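Local coordinates for uncharacterized protein (Legionella longbeachae NSW150, PDB 4JZA) that probably removes phosphate from phosphoinositide lipids, most likely as a phosphatidylinositol 3-phosphate phosphatase acting in lipid metabolism at the pathogen-host interface, at residues A[485-488]-A[489-493]; A[632-635]-A[636-640]; A[790-794]-A[795-799]. One frame throughout, in Å; residues are numbered along the deposited sequence.

How the interactions relate
All three contacts are local, each within one stretch of chain, and they follow in series. Interaction 1 is on helix 482-492, packed against strand 462-465, one edge of the nine-stranded mixed sheet. Interaction 2 ends helix 628-637, and interaction 3 starts helix 794-817 in the phosphoinositide phosphatase C-terminal domain. Between centres, interactions 1 and 2 are about 40 Å apart, interactions 2 and 3 about 63 Å apart, and interactions 1 and 3 about 79 Å apart on opposite sides of the chain's centre. No two touch. They therefore show one regular helix turn, one helix end and one helix start in separate regions of a long chain, about half of it helical.

Interaction 1: A[485-488]-A[489-493]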
ATOM      1  N   GLN A 485       2.405  25.192  25.462  1.00 65.03           N
ATOM      2  CA  GLN A 485       2.936  26.450  25.975  1.00 72.88           C
ATOM      3  C   GLN A 485       3.516  27.313  24.860  1.00 66.64           C
ATOM      4  O   GLN A 485       3.183  28.491  24.806  1.00 70.87           O
ATOM      5  CB  GLN A 485       3.981  26.266  27.093  1.00 80.68           C
ATOM      6  CG  GLN A 485       3.562  25.375  28.277  1.00 83.36           C
ATOM      7  CD  GLN A 485       2.165  25.667  28.820  1.00 80.41           C
ATOM      8  OE1 GLN A 485       1.686  26.796  28.756  1.00 81.08           O
ATOM      9  NE2 GLN A 485       1.523  24.652  29.387  1.00 81.84           N
ATOM     10  N   SER A 486       4.353  26.769  23.973  1.00 60.40           N
ATOM     11  CA  SER A 486       4.941  27.639  22.951  1.00 63.33           C
ATOM     12  C   SER A 486       3.825  28.176  22.108  1.00 67.95           C
ATOM     13  O   SER A 486       3.907  29.333  21.675  1.00 71.21           O
ATOM     14  CB  SER A 486       5.927  26.982  21.980  1.00 62.85           C
ATOM     15  OG  SER A 486       6.455  25.783  22.459  1.00 61.38           O
ATOM     16  N   LEU A 487       2.795  27.355  21.858  1.00 61.60           N
ATOM     17  CA  LEU A 487       1.704  27.844  21.042  1.00 60.58           C
ATOM     18  C   LEU A 487       0.964  28.993  21.762  1.00 61.99           C
ATOM     19  O   LEU A 487       0.756  30.049  21.153  1.00 63.95           O
ATOM     20  CB  LEU A 487       0.757  26.744  20.607  1.00 58.92           C
ATOM     21  CG  LEU A 487      -0.048  27.040  19.327  1.00 61.91           C
ATOM     22  CD1 LEU A 487      -1.042  25.956  19.020  1.00 63.65           C
ATOM     23  CD2 LEU A 487      -0.850  28.309  19.411  1.00 67.40           C
ATOM     24  N   LEU A 488       0.588  28.817  23.033  1.00 60.30           N
ATOM     25  CA  LEU A 488       0.000  29.935  23.811  1.00 61.59           C
ATOM     26  C   LEU A 488       0.890  31.190  23.868  1.00 60.17           C
ATOM     27  O   LEU A 488       0.440  32.313  23.653  1.00 59.07           O
ATOM     28  CB  LEU A 488      -0.304  29.506  25.247  1.00 60.07           C
ATOM     29  CG  LEU A 488      -1.688  28.919  25.394  1.00 58.64           C
ATOM     30  CD1 LEU A 488      -1.812  28.186  26.713  1.00 59.35           C
ATOM     31  CD2 LEU A 488      -2.745  29.998  25.264  1.00 57.25           C
ATOM     32  N   VAL A 489       2.160  30.992  24.164  1.00 60.84           N
ATOM     33  CA  VAL A 489       3.056  32.102  24.220  1.00 64.98           C
ATOM     34  C   VAL A 489       3.103  32.811  22.866  1.00 61.68           C
ATOM     35  O   VAL A 489       2.889  34.015  22.807  1.00 64.82           O
ATOM     36  CB  VAL A 489       4.435  31.654  24.725  1.00 67.16           C
ATOM     37  CG1 VAL A 489       5.486  32.736  24.445  1.00 69.53           C
ATOM     38  CG2 VAL A 489       4.324  31.314  26.207  1.00 64.61           C
ATOM     39  N   THR A 490       3.340  32.069  21.792  1.00 59.89           N
ATOM     40  CA  THR A 490       3.415  32.657  20.443  1.00 59.56           C
ATOM     41  C   THR A 490       2.111  33.342  20.035  1.00 58.99           C
ATOM     42  O   THR A 490       2.110  34.417  19.395  1.00 57.36           O
ATOM     43  CB  THR A 490       3.745  31.611  19.371  1.00 58.83           C
ATOM     44  OG1 THR A 490       4.867  30.820  19.777  1.00 64.09           O
ATOM     45  CG2 THR A 490       4.088  32.263  18.066  1.00 58.35           C
ATOM     46  N   ALA A 491       0.997  32.745  20.411  1.00 56.49           N
ATOM     47  CA  ALA A 491      -0.272  33.261  19.948  1.00 59.85           C
ATOM     48  C   ALA A 491      -0.761  34.442  20.763  1.00 60.44           C
ATOM     49  O   ALA A 491      -1.476  35.279  20.238  1.00 60.45           O
ATOM     50  CB  ALA A 491      -1.321  32.169  19.903  1.00 60.26           C
ATOM     51  N   LYS A 492      -0.384  34.534  22.030  1.00 65.59           N
ATOM     52  CA  LYS A 492      -0.728  35.737  22.808  1.00 70.99           C
ATOM     53  C   LYS A 492      -0.156  37.016  22.218  1.00 69.15           C
ATOM     54  O   LYS A 492      -0.843  38.047  22.184  1.00 68.77           O
ATOM     55  CB  LYS A 492      -0.313  35.610  24.259  1.00 75.35           C
ATOM     56  CG  LYS A 492      -1.257  34.697  25.017  1.00 83.65           C
ATOM     57  CD  LYS A 492      -1.033  34.711  26.526  1.00 90.37           C
ATOM     58  CE  LYS A 492      -0.968  33.301  27.086  1.00 90.53           C
ATOM     59  NZ  LYS A 492      -1.763  33.179  28.326  1.00 89.32           N
ATOM     60  N   LYS A 493       1.070  36.940  21.702  1.00 65.43           N
ATOM     61  CA  LYS A 493       1.665  38.060  21.011  1.00 60.99           C
ATOM     62  C   LYS A 493       0.689  38.706  20.051  1.00 56.58           C
ATOM     63  O   LYS A 493       0.769  39.890  19.824  1.00 58.47           O
ATOM     64  CB  LYS A 493       2.892  37.625  20.234  1.00 65.11           C
ATOM     65  CG  LYS A 493       4.109  37.183  21.056  1.00 70.00           C
ATOM     66  CD  LYS A 493       5.242  36.788  20.081  1.00 83.38           C
ATOM     67  CE  LYS A 493       6.656  36.769  20.663  1.00 88.55           C
ATOM     68  NZ  LYS A 493       7.002  35.468  21.292  1.00 91.32           N
TER
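Residues 485-488 and 489-493 follow one another on helix 482-492, and their backbones are joined by regular i to i+4 bonds, beginning with Val-489 N to Gln-485 O at 2.8 Å, which is almost straight (174° at the hydrogen). The same spacing brings Ala-491 N to Leu-487 O at 2.8 Å and Lys-492 N to Leu-488 O at 2.9 Å.

The polar interest lies in Thr-490. Its hydroxyl turns back along the helix and donates from OG1 to Ser-486 O at 2.6 Å, while Thr-490 N donates to that same Ser-486 O at 2.8 Å. The two donors reach the oxygen from opposite faces of its carbonyl plane; OG1 stands above the plane, 35° out of it, and not on a lone pair. What makes this possible is the first torsion of Thr-490 (chi1 -49°), which sets OG1 beside the backbone N and leaves CG2 to run on beside the carbonyl carbon. Ser-486 behaves in kind one turn earlier, its OG bonding to Lys-482 O.

On the buried side, Leu-487 reaches forward through CD2 to the methyl of Ala-491, CD2 to CB at 3.9 Å, and both residues pack against Ile-538 of helix 524-542. Round the helix, Leu-488 touches Tyr-508 and Gln-509 of helix 501-513. Lys-492 lays its aliphatic chain slantwise past Leu-488, its CE 4.2 Å from Leu-488 CD2.

Chemically, then, one carbonyl takes two donors and the threonine hydroxyl has its proton committed to the backbone of its own helix, which fixes its rotation, while leucine and alanine supply the apolar face that packs on the neighbouring helices.

Interaction 2: A[632-635]-A[636-640]; sequences AEIR and KRLDS
Lys-636 donates its backbone N to Ala-632 O at 3.0 Å in the last turn of helix 628-637, which finishes in a Schellman motif. The lysine side chain folds back over that carbonyl, with CE 4.4 Å from Ala-632 CB.

Arg-637 is tied to Glu-633 twice. Its N bonds to Glu-633 O, and farther out NE makes a salt bridge with Glu-633 OE2 at 3.0 Å. The glutamate carries its CG beside the carbonyl carbon (chi1 178°) and then bends at the next bond, bringing OE2 to the edge of the guanidinium, in the guanidinium plane. The two flat groups are nearly perpendicular, 82° apart, and OE2 is met on its anti side, somewhat out of the carboxylate plane. The other end of the arginine turns to helix 587-602, where NH1 pairs with Asp-598 and NH2 bonds to Ser-594 O.

Leu-638 closes its backbone bond to Ile-634 O and lies side by side with Ile-634, its CD1 3.9 Å from CG2 of the isoleucine. At Asp-639 the helix breaks, with positive phi (62°), and Asp-639 N bonds to Lys-636 O at 2.9 Å.

Ser-640 completes the motif and caps the next helix weakly, OG to Arg-642 N. Its own N returns to Arg-635 O at 2.9 Å, arriving in the plane of that carbonyl.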
ATOM      1  N   ALA A 632     -22.841   7.678  19.789  1.00 42.21           N
ATOM      2  CA  ALA A 632     -24.200   7.184  20.074  1.00 42.89           C
ATOM      3  C   ALA A 632     -25.280   7.797  19.188  1.00 38.88           C
ATOM      4  O   ALA A 632     -26.184   7.130  18.751  1.00 36.07           O
ATOM      5  CB  ALA A 632     -24.546   7.412  21.541  1.00 43.52           C
ATOM      6  N   GLU A 633     -25.176   9.074  18.931  1.00 39.98           N
ATOM      7  CA  GLU A 633     -26.109   9.710  18.032  1.00 43.27           C
ATOM      8  C   GLU A 633     -26.015   9.139  16.616  1.00 42.95           C
ATOM      9  O   GLU A 633     -27.037   8.893  15.974  1.00 41.98           O
ATOM     10  CB  GLU A 633     -25.845  11.226  18.019  1.00 48.01           C
ATOM     11  CG  GLU A 633     -26.734  12.036  17.067  1.00 50.66           C
ATOM     12  CD  GLU A 633     -28.206  12.012  17.448  1.00 51.83           C
ATOM     13  OE1 GLU A 633     -28.547  11.452  18.510  1.00 52.21           O
ATOM     14  OE2 GLU A 633     -29.022  12.571  16.687  1.00 53.40           O
ATOM     15  N   ILE A 634     -24.786   8.921  16.122  1.00 42.76           N
ATOM     16  CA  ILE A 634     -24.609   8.346  14.784  1.00 40.67           C
ATOM     17  C   ILE A 634     -25.205   6.944  14.738  1.00 43.90           C
ATOM     18  O   ILE A 634     -25.951   6.596  13.791  1.00 45.15           O
ATOM     19  CB  ILE A 634     -23.152   8.255  14.387  1.00 38.15           C
ATOM     20  CG1 ILE A 634     -22.583   9.664  14.224  1.00 37.61           C
ATOM     21  CG2 ILE A 634     -23.017   7.489  13.070  1.00 38.07           C
ATOM     22  CD1 ILE A 634     -21.071   9.755  14.351  1.00 35.67           C
ATOM     23  N   ARG A 635     -24.859   6.143  15.758  1.00 43.54           N
ATOM     24  CA  ARG A 635     -25.349   4.787  15.878  1.00 44.05           C
ATOM     25  C   ARG A 635     -26.854   4.723  15.835  1.00 45.02           C
ATOM     26  O   ARG A 635     -27.421   3.844  15.199  1.00 46.56           O
ATOM     27  CB  ARG A 635     -24.838   4.112  17.153  1.00 45.29           C
ATOM     28  CG  ARG A 635     -23.446   3.444  17.106  1.00 44.33           C
ATOM     29  CD  ARG A 635     -23.160   2.848  18.476  1.00 44.37           C
ATOM     30  NE  ARG A 635     -21.872   3.231  19.030  1.00 43.48           N
ATOM     31  CZ  ARG A 635     -21.696   3.847  20.198  1.00 43.92           C
ATOM     32  NH1 ARG A 635     -22.720   4.193  20.937  1.00 43.61           N
ATOM     33  NH2 ARG A 635     -20.468   4.150  20.629  1.00 45.49           N
ATOM     34  N   LYS A 636     -27.503   5.646  16.518  1.00 47.98           N
ATOM     35  CA  LYS A 636     -28.941   5.591  16.648  1.00 48.48           C
ATOM     36  C   LYS A 636     -29.574   6.161  15.393  1.00 46.37           C
ATOM     37  O   LYS A 636     -30.523   5.611  14.865  1.00 45.38           O
ATOM     38  CB  LYS A 636     -29.397   6.269  17.956  1.00 55.14           C
ATOM     39  CG  LYS A 636     -28.948   5.449  19.195  1.00 61.09           C
ATOM     40  CD  LYS A 636     -29.406   5.985  20.553  1.00 66.95           C
ATOM     41  CE  LYS A 636     -28.845   7.373  20.874  1.00 67.17           C
ATOM     42  NZ  LYS A 636     -29.258   7.827  22.230  1.00 68.47           N
ATOM     43  N   ARG A 637     -29.017   7.210  14.834  1.00 45.44           N
ATOM     44  CA  ARG A 637     -29.541   7.678  13.557  1.00 47.79           C
ATOM     45  C   ARG A 637     -29.559   6.592  12.447  1.00 47.77           C
ATOM     46  O   ARG A 637     -30.466   6.575  11.581  1.00 49.40           O
ATOM     47  CB  ARG A 637     -28.722   8.874  13.087  1.00 50.77           C
ATOM     48  CG  ARG A 637     -29.076  10.185  13.761  1.00 49.32           C
ATOM     49  CD  ARG A 637     -28.167  11.239  13.183  1.00 50.73           C
ATOM     50  NE  ARG A 637     -28.196  12.548  13.812  1.00 46.88           N
ATOM     51  CZ  ARG A 637     -27.700  13.629  13.237  1.00 47.42           C
ATOM     52  NH1 ARG A 637     -27.190  13.548  12.024  1.00 47.02           N
ATOM     53  NH2 ARG A 637     -27.735  14.801  13.859  1.00 52.67           N
ATOM     54  N   LEU A 638     -28.549   5.717  12.460  1.00 43.70           N
ATOM     55  CA  LEU A 638     -28.453   4.618  11.506  1.00 42.76           C
ATOM     56  C   LEU A 638     -29.108   3.330  11.991  1.00 42.66           C
ATOM     57  O   LEU A 638     -29.143   2.361  11.256  1.00 41.72           O
ATOM     58  CB  LEU A 638     -26.979   4.343  11.203  1.00 43.67           C
ATOM     59  CG  LEU A 638     -26.242   5.447  10.442  1.00 41.70           C
ATOM     60  CD1 LEU A 638     -24.752   5.199  10.467  1.00 45.46           C
ATOM     61  CD2 LEU A 638     -26.714   5.491   9.017  1.00 38.84           C
ATOM     62  N   ASP A 639     -29.590   3.346  13.229  1.00 42.35           N
ATOM     63  CA  ASP A 639     -30.259   2.260  13.888  1.00 45.33           C
ATOM     64  C   ASP A 639     -29.386   1.025  14.049  1.00 47.58           C
ATOM     65  O   ASP A 639     -29.914  -0.069  14.101  1.00 51.82           O
ATOM     66  CB  ASP A 639     -31.580   1.910  13.145  1.00 49.85           C
ATOM     67  CG  ASP A 639     -32.629   1.200  14.046  1.00 48.36           C
ATOM     68  OD1 ASP A 639     -32.689   1.507  15.268  1.00 50.03           O
ATOM     69  OD2 ASP A 639     -33.378   0.333  13.517  1.00 45.91           O
ATOM     70  N   SER A 640     -28.072   1.178  14.157  1.00 46.71           N
ATOM     71  CA  SER A 640     -27.193   0.021  14.174  1.00 44.89           C
ATOM     72  C   SER A 640     -26.117   0.246  15.198  1.00 45.68           C
ATOM     73  O   SER A 640     -25.501   1.307  15.172  1.00 44.36           O
ATOM     74  CB  SER A 640     -26.566  -0.181  12.786  1.00 45.20           C
ATOM     75  OG  SER A 640     -25.814  -1.407  12.706  1.00 46.10           O
TER

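Interaction 3: A[790-794]-A[795-799]; sequences KATTF and SEIVS
Chi1 of -78° swings CG of Glu-796 beside its backbone N, and the chain then runs out extended (chi2 154°), which carries the carboxylate back to Thr-793. This is one half of a capping box at the start of helix 794-817: Thr-793 is the N-cap residue, and the glutamate three places on accepts from its backbone. Thr-793 N donates to Glu-796 OE1 at 2.9 Å, with the oxygen met on its anti side and 29° out of the carboxylate plane. The reciprocal half is missing, because the threonine side chain caps no backbone N. Instead Thr-793 OG1 joins the same carboxylate oxygen, in a weak bond to Glu-796 OE1 at 2.9 Å. Thus two donors of one residue share a single oxygen. The carboxylate sits at the helix's amino end, where the helix dipole and the N-H groups of the first turn would probably favour its negative charge.

The first i to i+4 bond of the helix uses Thr-793 O, which takes Ile-797 N at 3.0 Å and, more weakly, Glu-796 N. Just before the cap, Thr-792 crosses Ile-797 at about a right angle, its OG1 4.2 Å from the isoleucine CG1.

Phe-794 packs against neighbouring parts of the fold: its ring meets Phe-784 edge-to-face and touches Leu-686 of helix 676-702. Val-798, one turn later, packs on the same two residues, and the hydroxyl of Ser-795 bonds to Asn-690 of that helix. The backbone follows suit, with Val-798 N bonded to Phe-794 O at 2.8 Å.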
ATOM      1  N   LYS A 790      11.941 -26.577 -25.903  1.00 98.13           N
ATOM      2  CA  LYS A 790      11.704 -25.671 -27.014  1.00103.05           C
ATOM      3  C   LYS A 790      10.216 -25.383 -26.977  1.00 99.76           C
ATOM      4  O   LYS A 790       9.413 -26.302 -27.022  1.00112.77           O
ATOM      5  CB  LYS A 790      12.174 -26.225 -28.388  1.00112.67           C
ATOM      6  CG  LYS A 790      12.529 -27.716 -28.507  1.00116.08           C
ATOM      7  CD  LYS A 790      14.011 -28.010 -28.213  1.00120.16           C
ATOM      8  CE  LYS A 790      14.429 -29.447 -28.556  1.00115.86           C
ATOM      9  NZ  LYS A 790      14.222 -30.395 -27.417  1.00103.72           N
ATOM     10  N   ALA A 791       9.843 -24.117 -26.849  1.00 97.80           N
ATOM     11  CA  ALA A 791       8.424 -23.754 -26.689  1.00108.63           C
ATOM     12  C   ALA A 791       7.576 -24.196 -27.893  1.00106.45           C
ATOM     13  O   ALA A 791       7.766 -23.732 -29.040  1.00 86.50           O
ATOM     14  CB  ALA A 791       8.247 -22.260 -26.438  1.00107.60           C
ATOM     15  N   THR A 792       6.645 -25.102 -27.589  1.00 92.28           N
ATOM     16  CA  THR A 792       5.797 -25.734 -28.570  1.00 84.61           C
ATOM     17  C   THR A 792       4.385 -25.595 -28.052  1.00 72.29           C
ATOM     18  O   THR A 792       4.210 -25.675 -26.874  1.00 65.60           O
ATOM     19  CB  THR A 792       6.175 -27.226 -28.698  1.00 87.99           C
ATOM     20  OG1 THR A 792       6.283 -27.794 -27.398  1.00 75.82           O
ATOM     21  CG2 THR A 792       7.528 -27.400 -29.386  1.00 92.87           C
ATOM     22  N   THR A 793       3.377 -25.412 -28.909  1.00 69.62           N
ATOM     23  CA  THR A 793       1.992 -25.177 -28.430  1.00 66.59           C
ATOM     24  C   THR A 793       1.370 -26.378 -27.726  1.00 53.39           C
ATOM     25  O   THR A 793       1.633 -27.504 -28.053  1.00 50.26           O
ATOM     26  CB  THR A 793       0.978 -24.843 -29.549  1.00 74.05           C
ATOM     27  OG1 THR A 793       1.661 -24.478 -30.745  1.00 86.54           O
ATOM     28  CG2 THR A 793      -0.016 -23.724 -29.110  1.00 81.43           C
ATOM     29  N   PHE A 794       0.503 -26.101 -26.783  1.00 47.38           N
ATOM     30  CA  PHE A 794      -0.419 -27.107 -26.279  1.00 47.55           C
ATOM     31  C   PHE A 794      -1.036 -27.950 -27.402  1.00 48.03           C
ATOM     32  O   PHE A 794      -1.015 -29.178 -27.317  1.00 51.96           O
ATOM     33  CB  PHE A 794      -1.488 -26.454 -25.402  1.00 44.06           C
ATOM     34  CG  PHE A 794      -1.083 -26.327 -23.960  1.00 43.84           C
ATOM     35  CD1 PHE A 794       0.267 -26.349 -23.581  1.00 45.19           C
ATOM     36  CD2 PHE A 794      -2.049 -26.161 -22.973  1.00 43.19           C
ATOM     37  CE1 PHE A 794       0.641 -26.221 -22.257  1.00 45.35           C
ATOM     38  CE2 PHE A 794      -1.683 -26.055 -21.657  1.00 43.82           C
ATOM     39  CZ  PHE A 794      -0.334 -26.088 -21.290  1.00 44.88           C
ATOM     40  N   SER A 795      -1.522 -27.310 -28.457  1.00 49.20           N
ATOM     41  CA  SER A 795      -2.096 -28.022 -29.591  1.00 50.45           C
ATOM     42  C   SER A 795      -1.077 -28.981 -30.267  1.00 48.88           C
ATOM     43  O   SER A 795      -1.441 -30.029 -30.772  1.00 48.63           O
ATOM     44  CB  SER A 795      -2.669 -27.013 -30.605  1.00 55.68           C
ATOM     45  OG  SER A 795      -3.847 -26.382 -30.105  1.00 56.38           O
ATOM     46  N   GLU A 796       0.189 -28.614 -30.297  1.00 48.57           N
ATOM     47  CA  GLU A 796       1.192 -29.471 -30.884  1.00 53.07           C
ATOM     48  C   GLU A 796       1.510 -30.663 -29.996  1.00 50.69           C
ATOM     49  O   GLU A 796       1.760 -31.772 -30.503  1.00 54.01           O
ATOM     50  CB  GLU A 796       2.465 -28.670 -31.244  1.00 62.05           C
ATOM     51  CG  GLU A 796       2.302 -27.860 -32.551  1.00 72.10           C
ATOM     52  CD  GLU A 796       3.199 -26.597 -32.686  1.00 83.01           C
ATOM     53  OE1 GLU A 796       3.819 -26.152 -31.667  1.00 66.24           O
ATOM     54  OE2 GLU A 796       3.278 -26.054 -33.841  1.00 85.55           O
ATOM     55  N   ILE A 797       1.496 -30.456 -28.681  1.00 48.84           N
ATOM     56  CA  ILE A 797       1.659 -31.563 -27.730  1.00 45.38           C
ATOM     57  C   ILE A 797       0.444 -32.460 -27.748  1.00 42.66           C
ATOM     58  O   ILE A 797       0.572 -33.673 -27.618  1.00 42.39           O
ATOM     59  CB  ILE A 797       1.869 -31.115 -26.297  1.00 46.20           C
ATOM     60  CG1 ILE A 797       3.129 -30.261 -26.168  1.00 49.79           C
ATOM     61  CG2 ILE A 797       2.036 -32.331 -25.394  1.00 46.23           C
ATOM     62  CD1 ILE A 797       3.374 -29.700 -24.766  1.00 47.14           C
ATOM     63  N   VAL A 798      -0.734 -31.879 -27.877  1.00 40.46           N
ATOM     64  CA  VAL A 798      -1.932 -32.683 -28.035  1.00 41.38           C
ATOM     65  C   VAL A 798      -1.762 -33.615 -29.253  1.00 40.59           C
ATOM     66  O   VAL A 798      -1.963 -34.834 -29.142  1.00 37.38           O
ATOM     67  CB  VAL A 798      -3.179 -31.807 -28.192  1.00 41.89           C
ATOM     68  CG1 VAL A 798      -4.397 -32.620 -28.621  1.00 44.42           C
ATOM     69  CG2 VAL A 798      -3.471 -31.117 -26.898  1.00 41.59           C
ATOM     70  N   SER A 799      -1.404 -33.034 -30.390  1.00 40.92           N
ATOM     71  CA  SER A 799      -1.175 -33.786 -31.631  1.00 44.81           C
ATOM     72  C   SER A 799      -0.300 -35.030 -31.386  1.00 44.33           C
ATOM     73  O   SER A 799      -0.682 -36.162 -31.696  1.00 43.81           O
ATOM     74  CB  SER A 799      -0.482 -32.894 -32.666  1.00 47.73           C
ATOM     75  OG  SER A 799      -0.925 -33.212 -33.967  1.00 51.13           O
TER